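Long-range contacts in GH26A (Muricauda sp. MAR_2010_75, PDB 6Q75), which probably hydrolyses beta-linked polysaccharides such as mannans, as glycoside hydrolases of family 26 do: residues 135-139 and 192-197; 110-114 and 182-186; 218-222 and 234-239. All blocks are in the same frame, centred on the assembly; numbering follows the deposited sequence.

Contact 1 of 3, residues 135-139 and 192-197; sequences WDDML and DGFVKL
W135 reaches across to the turn ahead of helix 194-208 and gives its indole N-H to the main-chain oxygen of D192, with W135 NE1 3.0 Å from D192 O. The bond is well made: the N-H...O angle is 156°, the oxygen lies in the plane of the indole, and the donor sits in the carbonyl plane on a lone pair. That same oxygen takes a second bond from a water, which also donates to D136 OD1 at 2.8 Å and so ties the carboxylate to the turn. At the far end of the indole, W135 CH2 rests 3.6 Å from L197 CD2, the two side chains crossing at about a right angle. M138 bends at chi3 (79°) and sets CE over one face of the W135 ring, toward its rim, with the same methyl 3.9 Å from L197 CD1.

L139 divides its branches: CD1 meets K196 CD at 3.8 Å, the two side chains running in opposite directions, while CD2 lies against L197 CA. Further out, W149 of helix 144-165 backs both M138 and L197, and G193 holds the N-cap position of helix 194-208. The contact thus joins two helix ends through one carbonyl gripped by two donors; the bond at one end of the buried indole and the leucine at the other are likely to fix its rotation.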
loop_
_atom_site.group_PDB
_atom_site.type_symbol
_atom_site.label_atom_id
_atom_site.label_comp_id
_atom_site.label_asym_id
_atom_site.label_seq_id
_atom_site.Cartn_x
_atom_site.Cartn_y
_atom_site.Cartn_z
ATOM N N TRP A 135 14.629 12.327 13.799
ATOM C CA TRP A 135 13.222 12.305 13.408
ATOM C C TRP A 135 12.642 13.714 13.436
ATOM O O TRP A 135 12.022 14.171 12.460
ATOM C CB TRP A 135 12.451 11.364 14.349
ATOM C CG TRP A 135 10.973 11.367 14.101
ATOM C CD1 TRP A 135 10.046 12.171 14.699
ATOM C CD2 TRP A 135 10.257 10.528 13.193
ATOM N NE1 TRP A 135 8.795 11.900 14.202
ATOM C CE2 TRP A 135 8.894 10.896 13.275
ATOM C CE3 TRP A 135 10.634 9.506 12.311
ATOM C CZ2 TRP A 135 7.900 10.279 12.506
ATOM C CZ3 TRP A 135 9.627 8.889 11.541
ATOM C CH2 TRP A 135 8.292 9.274 11.655
ATOM N N ASP A 136 12.866 14.431 14.541
ATOM C CA ASP A 136 12.338 15.785 14.679
ATOM C C ASP A 136 12.876 16.695 13.579
ATOM O O ASP A 136 12.124 17.489 13.004
ATOM C CB ASP A 136 12.705 16.356 16.054
ATOM C CG ASP A 136 11.930 15.703 17.205
ATOM O OD1 ASP A 136 10.967 14.945 16.950
ATOM O OD2 ASP A 136 12.301 15.942 18.378
ATOM N N ASP A 137 14.168 16.572 13.250
ATOM C CA ASP A 137 14.773 17.436 12.229
ATOM C C ASP A 137 14.176 17.184 10.854
ATOM O O ASP A 137 13.953 18.123 10.078
ATOM C CB ASP A 137 16.289 17.244 12.176
ATOM C CG ASP A 137 17.024 18.093 13.200
ATOM O OD1 ASP A 137 16.359 18.826 13.968
ATOM O OD2 ASP A 137 18.270 18.002 13.265
ATOM N N MET A 138 13.904 15.928 10.533
ATOM C CA MET A 138 13.304 15.619 9.247
ATOM C C MET A 138 11.926 16.262 9.117
ATOM O O MET A 138 11.470 16.515 8.003
ATOM C CB MET A 138 13.166 14.094 9.138
ATOM C CG MET A 138 12.255 13.583 8.040
ATOM S SD MET A 138 11.864 11.818 8.277
ATOM C CE MET A 138 10.593 11.961 9.537
ATOM N N LEU A 139 11.277 16.578 10.233
ATOM C CA LEU A 139 9.962 17.200 10.217
ATOM C C LEU A 139 10.040 18.688 10.489
ATOM O O LEU A 139 9.030 19.292 10.853
ATOM C CB LEU A 139 9.046 16.535 11.240
ATOM C CG LEU A 139 8.875 15.046 10.981
ATOM C CD1 LEU A 139 8.013 14.400 12.073
ATOM C CD2 LEU A 139 8.256 14.849 9.613
ATOM N N ASP A 192 3.859 14.638 17.470
ATOM C CA ASP A 192 5.060 14.889 16.693
ATOM C C ASP A 192 5.644 13.618 16.106
ATOM O O ASP A 192 6.765 13.643 15.586
ATOM C CB ASP A 192 6.095 15.629 17.544
ATOM C CG ASP A 192 5.609 17.007 17.963
ATOM O OD1 ASP A 192 4.818 17.615 17.208
ATOM O OD2 ASP A 192 6.005 17.476 19.050
ATOM N N GLY A 193 4.896 12.509 16.154
ATOM C CA GLY A 193 5.376 11.276 15.584
ATOM C C GLY A 193 4.880 11.016 14.177
ATOM O O GLY A 193 4.915 11.889 13.314
ATOM N N PHE A 194 4.417 9.794 13.946
ATOM C CA PHE A 194 4.109 9.360 12.589
ATOM C C PHE A 194 3.109 10.285 11.916
ATOM O O PHE A 194 3.225 10.558 10.716
ATOM C CB PHE A 194 3.548 7.938 12.591
ATOM C CG PHE A 194 3.247 7.433 11.217
ATOM C CD1 PHE A 194 4.272 6.970 10.407
ATOM C CD2 PHE A 194 1.956 7.474 10.709
ATOM C CE1 PHE A 194 4.004 6.498 9.112
ATOM C CE2 PHE A 194 1.674 7.022 9.414
ATOM C CZ PHE A 194 2.695 6.542 8.622
ATOM N N VAL A 195 2.096 10.743 12.657
ATOM C CA VAL A 195 1.027 11.485 11.983
ATOM C C VAL A 195 1.584 12.756 11.365
ATOM O O VAL A 195 1.050 13.250 10.365
ATOM C CB VAL A 195 -0.156 11.792 12.925
ATOM C CG1 VAL A 195 -0.795 10.483 13.420
ATOM C CG2 VAL A 195 0.255 12.704 14.065
ATOM N N LYS A 196 2.675 13.290 11.928
ATOM C CA LYS A 196 3.263 14.500 11.363
ATOM C C LYS A 196 4.062 14.188 10.100
ATOM O O LYS A 196 4.080 15.004 9.165
ATOM C CB LYS A 196 4.135 15.195 12.414
ATOM C CG LYS A 196 4.654 16.568 11.958
ATOM C CD LYS A 196 5.586 17.205 12.973
ATOM C CE LYS A 196 5.599 18.735 12.807
ATOM N NZ LYS A 196 6.212 19.471 13.961
ATOM N N LEU A 197 4.718 13.021 10.052
ATOM C CA LEU A 197 5.343 12.576 8.811
ATOM C C LEU A 197 4.298 12.364 7.718
ATOM O O LEU A 197 4.494 12.779 6.571
ATOM C CB LEU A 197 6.146 11.287 9.044
ATOM C CG LEU A 197 6.694 10.600 7.782
ATOM C CD1 LEU A 197 7.632 11.579 7.045
ATOM C CD2 LEU A 197 7.449 9.275 8.110
HETATM O O HOH W 1 8.745 15.660 15.328
#

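Contact 2 of 3, residues 110-114 and 182-186; sequences HVGQP and WFWWG
V111 O accepts the indole N-H of W184 at 2.9 Å from W184 NE1, and it also lies at the edge of the W185 ring, 3.4 Å from W185 CZ3. The N-H...O angle is 156°; the oxygen stays close to the plane of the W184 indole, but the donor stands above the carbonyl plane and not on a lone pair. CG of W184 is set between its backbone N and carbonyl carbon (chi1 64°), which directs the indole onto segment 110-114.

One face of that indole is covered by two CH-pi contacts: Q113 CG sits 3.7 Å from the centroid of the five-membered ring, and P114 CD lies over the six-membered ring. On the opposite face W185 CE3 lies 3.3 Å above the plane, toward the rim, so both faces of W184 carry contacts. W185 in turn has F183 CB over the centre of one face, and its N-H goes to H176 O. At the other end of the contact, H110 NE2 comes to 3.5 Å from F183 CZ, the two rings meeting obliquely, while H110 ND1 is hydrogen-bonded to D78 OD2. A Tris molecule, probably from the crystallisation liquor, lies about 3 Å from the H110 side chain and may mark a pocket, consistent with the active-site cleft of the family.

F183 to G186 form a type I turn in the loop after strand 170-173, while segment 110-114 follows strand 104-108. V126 of helix 122-126 touches H110 and F183, W135 and M138 of helix 132-138 touch W184, and F194 and L197 of helix 194-208 meet W185.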
loop_
_atom_site.group_PDB
_atom_site.type_symbol
_atom_site.label_atom_id
_atom_site.label_comp_id
_atom_site.label_asym_id
_atom_site.label_seq_id
_atom_site.Cartn_x
_atom_site.Cartn_y
_atom_site.Cartn_z
ATOM N N HIS A 110 9.158 1.300 0.113
ATOM C CA HIS A 110 10.264 1.140 1.051
ATOM C C HIS A 110 11.331 2.183 0.716
ATOM O O HIS A 110 11.651 2.426 -0.454
ATOM C CB HIS A 110 10.881 -0.243 0.976
ATOM C CG HIS A 110 10.028 -1.326 1.559
ATOM N ND1 HIS A 110 9.322 -2.214 0.776
ATOM C CD2 HIS A 110 9.791 -1.681 2.847
ATOM C CE1 HIS A 110 8.692 -3.079 1.557
ATOM N NE2 HIS A 110 8.966 -2.783 2.818
ATOM N N VAL A 111 11.871 2.801 1.756
ATOM C CA VAL A 111 12.847 3.868 1.601
ATOM C C VAL A 111 13.740 3.897 2.835
ATOM O O VAL A 111 13.298 3.606 3.953
ATOM C CB VAL A 111 12.105 5.197 1.354
ATOM C CG1 VAL A 111 11.274 5.589 2.578
ATOM C CG2 VAL A 111 13.104 6.298 0.946
ATOM N N GLY A 112 15.012 4.244 2.634
ATOM C CA GLY A 112 15.921 4.438 3.746
ATOM C C GLY A 112 15.676 5.783 4.420
ATOM O O GLY A 112 14.716 6.497 4.131
ATOM N N GLN A 113 16.579 6.135 5.326
ATOM C CA GLN A 113 16.418 7.329 6.147
ATOM C C GLN A 113 16.871 8.567 5.403
ATOM O O GLN A 113 17.694 8.477 4.492
ATOM C CB GLN A 113 17.241 7.201 7.422
ATOM C CG GLN A 113 16.782 6.012 8.252
ATOM C CD GLN A 113 17.590 5.854 9.492
ATOM O OE1 GLN A 113 17.983 6.843 10.121
ATOM N NE2 GLN A 113 17.887 4.612 9.843
ATOM N N PRO A 114 16.356 9.744 5.784
ATOM C CA PRO A 114 16.858 10.980 5.163
ATOM C C PRO A 114 18.357 11.140 5.248
ATOM O O PRO A 114 18.950 11.803 4.379
ATOM C CB PRO A 114 16.135 12.086 5.943
ATOM C CG PRO A 114 14.816 11.468 6.315
ATOM C CD PRO A 114 15.187 10.007 6.644
ATOM N N TRP A 182 9.808 -2.288 13.402
ATOM C CA TRP A 182 10.945 -2.711 12.593
ATOM C C TRP A 182 11.445 -1.665 11.599
ATOM O O TRP A 182 12.656 -1.603 11.356
ATOM C CB TRP A 182 10.608 -3.997 11.837
ATOM C CG TRP A 182 9.218 -4.102 11.267
ATOM C CD1 TRP A 182 8.828 -3.782 9.992
ATOM C CD2 TRP A 182 8.047 -4.596 11.935
ATOM N NE1 TRP A 182 7.483 -4.060 9.825
ATOM C CE2 TRP A 182 6.982 -4.549 11.005
ATOM C CE3 TRP A 182 7.791 -5.051 13.233
ATOM C CZ2 TRP A 182 5.677 -4.947 11.332
ATOM C CZ3 TRP A 182 6.497 -5.470 13.560
ATOM C CH2 TRP A 182 5.454 -5.403 12.612
ATOM N N PHE A 183 10.570 -0.849 11.027
ATOM C CA PHE A 183 11.017 0.177 10.085
ATOM C C PHE A 183 11.421 1.447 10.824
ATOM O O PHE A 183 10.940 1.730 11.920
ATOM C CB PHE A 183 9.897 0.501 9.087
ATOM C CG PHE A 183 9.592 -0.609 8.107
ATOM C CD1 PHE A 183 10.608 -1.252 7.417
ATOM C CD2 PHE A 183 8.277 -1.001 7.871
ATOM C CE1 PHE A 183 10.316 -2.257 6.499
ATOM C CE2 PHE A 183 7.986 -2.017 6.983
ATOM C CZ PHE A 183 8.997 -2.639 6.285
ATOM N N TRP A 184 12.285 2.259 10.183
ATOM C CA TRP A 184 12.736 3.467 10.865
ATOM C C TRP A 184 11.589 4.433 11.137
ATOM O O TRP A 184 11.658 5.221 12.081
ATOM C CB TRP A 184 13.848 4.169 10.068
ATOM C CG TRP A 184 13.469 4.707 8.714
ATOM C CD1 TRP A 184 13.706 4.123 7.507
ATOM C CD2 TRP A 184 12.867 5.983 8.432
ATOM N NE1 TRP A 184 13.251 4.940 6.485
ATOM C CE2 TRP A 184 12.741 6.088 7.032
ATOM C CE3 TRP A 184 12.403 7.030 9.233
ATOM C CZ2 TRP A 184 12.153 7.203 6.406
ATOM C CZ3 TRP A 184 11.830 8.142 8.610
ATOM C CH2 TRP A 184 11.709 8.211 7.209
ATOM N N TRP A 185 10.541 4.405 10.326
ATOM C CA TRP A 185 9.382 5.260 10.552
ATOM C C TRP A 185 8.359 4.627 11.498
ATOM O O TRP A 185 7.277 5.196 11.702
ATOM C CB TRP A 185 8.720 5.600 9.213
ATOM C CG TRP A 185 8.206 4.393 8.476
ATOM C CD1 TRP A 185 6.993 3.772 8.655
ATOM C CD2 TRP A 185 8.858 3.702 7.416
ATOM N NE1 TRP A 185 6.872 2.705 7.790
ATOM C CE2 TRP A 185 7.998 2.640 7.016
ATOM C CE3 TRP A 185 10.105 3.840 6.793
ATOM C CZ2 TRP A 185 8.340 1.753 6.010
ATOM C CZ3 TRP A 185 10.450 2.961 5.790
ATOM C CH2 TRP A 185 9.567 1.913 5.410
ATOM N N GLY A 186 8.675 3.464 12.065
ATOM C CA GLY A 186 7.724 2.730 12.874
ATOM C C GLY A 186 7.743 3.112 14.339
ATOM O O GLY A 186 8.738 3.621 14.867
#

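Contact 3 of 3, residues 218-222 and 234-239; sequences WNANG and YKDFYP
Y234 sets its ring beside the end of strand 214-221, one of the parallel strands of the (beta/alpha)8 barrel expected of this family, with segment 234-239 in the loop leading back to strand 246-251. A220 CB meets the ring edge, 3.6 Å from Y234 CD1, and N221 O approaches Y234 CE1 obliquely at 3.2 Å. The phenol oxygen passes close to G222 CA and is hydrogen-bonded to T249 OG1. The carbonyl of Y234 faces the rim of the W218 indole, Y234 O lying 3.4 Å from W218 CH2, and also accepts F237 N across the short 3-10 turn at K235 and D236.

F237 contributes its backbone: W218 NE1 donates to F237 O at 2.9 Å, a bent bond of 143° whose donor stands well above the carbonyl plane. The indole gets there because CG of W218 is swung opposite its backbone N (chi1 179°), sending the ring out from the strand. Replacing W218 with an alanine would probably leave F237 O without this donor and open a gap between the strand and the loop where the indole had lain.

Y238 turns its edge to the W218 face in a T-shaped stack, planes 86° apart, with Y238 CD1 3.8 Å from W218 CD2 over the middle of the indole; its hydroxyl bonds to H241 ND1. P239 also packs against V195 and W198 of helix 194-208, and its CD atom lies 3.5 Å from W218 CD1.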
loop_
_atom_site.group_PDB
_atom_site.type_symbol
_atom_site.label_atom_id
_atom_site.label_comp_id
_atom_site.label_asym_id
_atom_site.label_seq_id
_atom_site.Cartn_x
_atom_site.Cartn_y
_atom_site.Cartn_z
ATOM N N TRP A 218 -3.694 4.211 4.076
ATOM C CA TRP A 218 -2.978 4.123 5.341
ATOM C C TRP A 218 -2.910 2.644 5.694
ATOM O O TRP A 218 -3.936 2.047 6.003
ATOM C CB TRP A 218 -3.724 4.932 6.402
ATOM C CG TRP A 218 -3.124 4.940 7.796
ATOM C CD1 TRP A 218 -2.194 5.826 8.305
ATOM C CD2 TRP A 218 -3.476 4.072 8.870
ATOM N NE1 TRP A 218 -1.944 5.542 9.628
ATOM C CE2 TRP A 218 -2.714 4.465 9.997
ATOM C CE3 TRP A 218 -4.359 2.984 8.990
ATOM C CZ2 TRP A 218 -2.803 3.810 11.220
ATOM C CZ3 TRP A 218 -4.440 2.334 10.217
ATOM C CH2 TRP A 218 -3.677 2.750 11.309
ATOM N N ASN A 219 -1.707 2.051 5.611
ATOM C CA ASN A 219 -1.529 0.591 5.605
ATOM C C ASN A 219 -0.709 0.215 6.841
ATOM O O ASN A 219 0.516 0.376 6.846
ATOM C CB ASN A 219 -0.820 0.157 4.311
ATOM C CG ASN A 219 -0.900 -1.357 4.030
ATOM O OD1 ASN A 219 -0.775 -1.769 2.876
ATOM N ND2 ASN A 219 -1.097 -2.180 5.072
ATOM N N ALA A 220 -1.374 -0.315 7.865
ATOM C CA ALA A 220 -0.723 -0.714 9.102
ATOM C C ALA A 220 -0.380 -2.202 9.072
ATOM O O ALA A 220 -0.541 -2.888 8.060
ATOM C CB ALA A 220 -1.623 -0.376 10.293
ATOM N N ASN A 221 0.128 -2.699 10.196
ATOM C CA ASN A 221 0.341 -4.130 10.423
ATOM C C ASN A 221 -0.659 -4.647 11.446
ATOM O O ASN A 221 -1.047 -3.937 12.365
ATOM C CB ASN A 221 1.760 -4.388 10.949
ATOM C CG ASN A 221 2.258 -5.800 10.623
ATOM O OD1 ASN A 221 2.826 -6.017 9.561
ATOM N ND2 ASN A 221 2.029 -6.749 11.528
ATOM N N GLY A 222 -1.075 -5.914 11.314
ATOM C CA GLY A 222 -1.812 -6.513 12.402
ATOM C C GLY A 222 -1.072 -6.374 13.726
ATOM O O GLY A 222 0.135 -6.640 13.808
ATOM N N TYR A 234 -3.718 0.346 16.198
ATOM C CA TYR A 234 -3.938 1.120 14.978
ATOM C C TYR A 234 -4.110 2.603 15.273
ATOM O O TYR A 234 -3.513 3.454 14.603
ATOM C CB TYR A 234 -5.184 0.601 14.255
ATOM C CG TYR A 234 -5.062 -0.802 13.640
ATOM C CD1 TYR A 234 -3.948 -1.167 12.889
ATOM C CD2 TYR A 234 -6.092 -1.736 13.787
ATOM C CE1 TYR A 234 -3.867 -2.409 12.286
ATOM C CE2 TYR A 234 -6.017 -3.000 13.197
ATOM C CZ TYR A 234 -4.895 -3.327 12.452
ATOM O OH TYR A 234 -4.806 -4.555 11.859
ATOM N N LYS A 235 -4.950 2.931 16.260
ATOM C CA LYS A 235 -5.361 4.322 16.454
ATOM C C LYS A 235 -4.201 5.221 16.849
ATOM O O LYS A 235 -4.251 6.426 16.572
ATOM C CB LYS A 235 -6.462 4.402 17.512
ATOM C CG LYS A 235 -6.015 4.069 18.916
ATOM C CD LYS A 235 -7.124 4.337 19.912
ATOM C CE LYS A 235 -6.899 3.563 21.202
ATOM N N ASP A 236 -3.129 4.664 17.429
ATOM C CA ASP A 236 -2.001 5.478 17.876
ATOM C C ASP A 236 -1.190 6.071 16.734
ATOM O O ASP A 236 -0.294 6.892 16.986
ATOM C CB ASP A 236 -1.070 4.657 18.779
ATOM C CG ASP A 236 -1.689 4.346 20.130
ATOM O OD1 ASP A 236 -2.747 4.934 20.460
ATOM O OD2 ASP A 236 -1.079 3.560 20.892
ATOM N N PHE A 237 -1.474 5.688 15.492
ATOM C CA PHE A 237 -0.700 6.151 14.352
ATOM C C PHE A 237 -1.578 6.676 13.227
ATOM O O PHE A 237 -1.084 6.841 12.102
ATOM C CB PHE A 237 0.194 5.027 13.840
ATOM C CG PHE A 237 1.012 4.392 14.925
ATOM C CD1 PHE A 237 0.512 3.314 15.636
ATOM C CD2 PHE A 237 2.246 4.926 15.280
ATOM C CE1 PHE A 237 1.250 2.744 16.653
ATOM C CE2 PHE A 237 3.001 4.363 16.293
ATOM C CZ PHE A 237 2.503 3.255 16.986
ATOM N N TYR A 238 -2.856 6.943 13.510
ATOM C CA TYR A 238 -3.812 7.336 12.477
ATOM C C TYR A 238 -3.868 8.855 12.378
ATOM O O TYR A 238 -4.143 9.521 13.384
ATOM C CB TYR A 238 -5.200 6.785 12.780
ATOM C CG TYR A 238 -6.193 7.025 11.667
ATOM C CD1 TYR A 238 -6.086 6.346 10.457
ATOM C CD2 TYR A 238 -7.251 7.919 11.826
ATOM C CE1 TYR A 238 -7.007 6.549 9.433
ATOM C CE2 TYR A 238 -8.179 8.146 10.792
ATOM C CZ TYR A 238 -8.038 7.448 9.603
ATOM O OH TYR A 238 -8.929 7.633 8.575
ATOM N N PRO A 239 -3.591 9.442 11.212
ATOM C CA PRO A 239 -3.448 10.902 11.125
ATOM C C PRO A 239 -4.764 11.664 11.010
ATOM O O PRO A 239 -4.738 12.895 10.932
ATOM C CB PRO A 239 -2.617 11.070 9.848
ATOM C CG PRO A 239 -3.086 9.920 8.975
ATOM C CD PRO A 239 -3.313 8.768 9.930
#

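Overall arrangement
Leaving strand 104-108, the chain first meets segment 110-114, which opens contact 2, and then helix 132-138, which opens contact 1. After helix 144-165 and strand 170-173 it returns through 182-186, closing contact 2, and through 192-197, closing contact 1, so the two cross. Contact 3 follows in series, a short loop closed between strand 214-221 and residues 234-239. M138 packs on P114 and W184, and W135 on W184, joining contacts 1 and 2. F194 and V195 carry helix 194-208 from contact 1 onto F237, Y238 and P239, and W182 touches N221. Together they tie the loops after three successive barrel strands to the helices beside them.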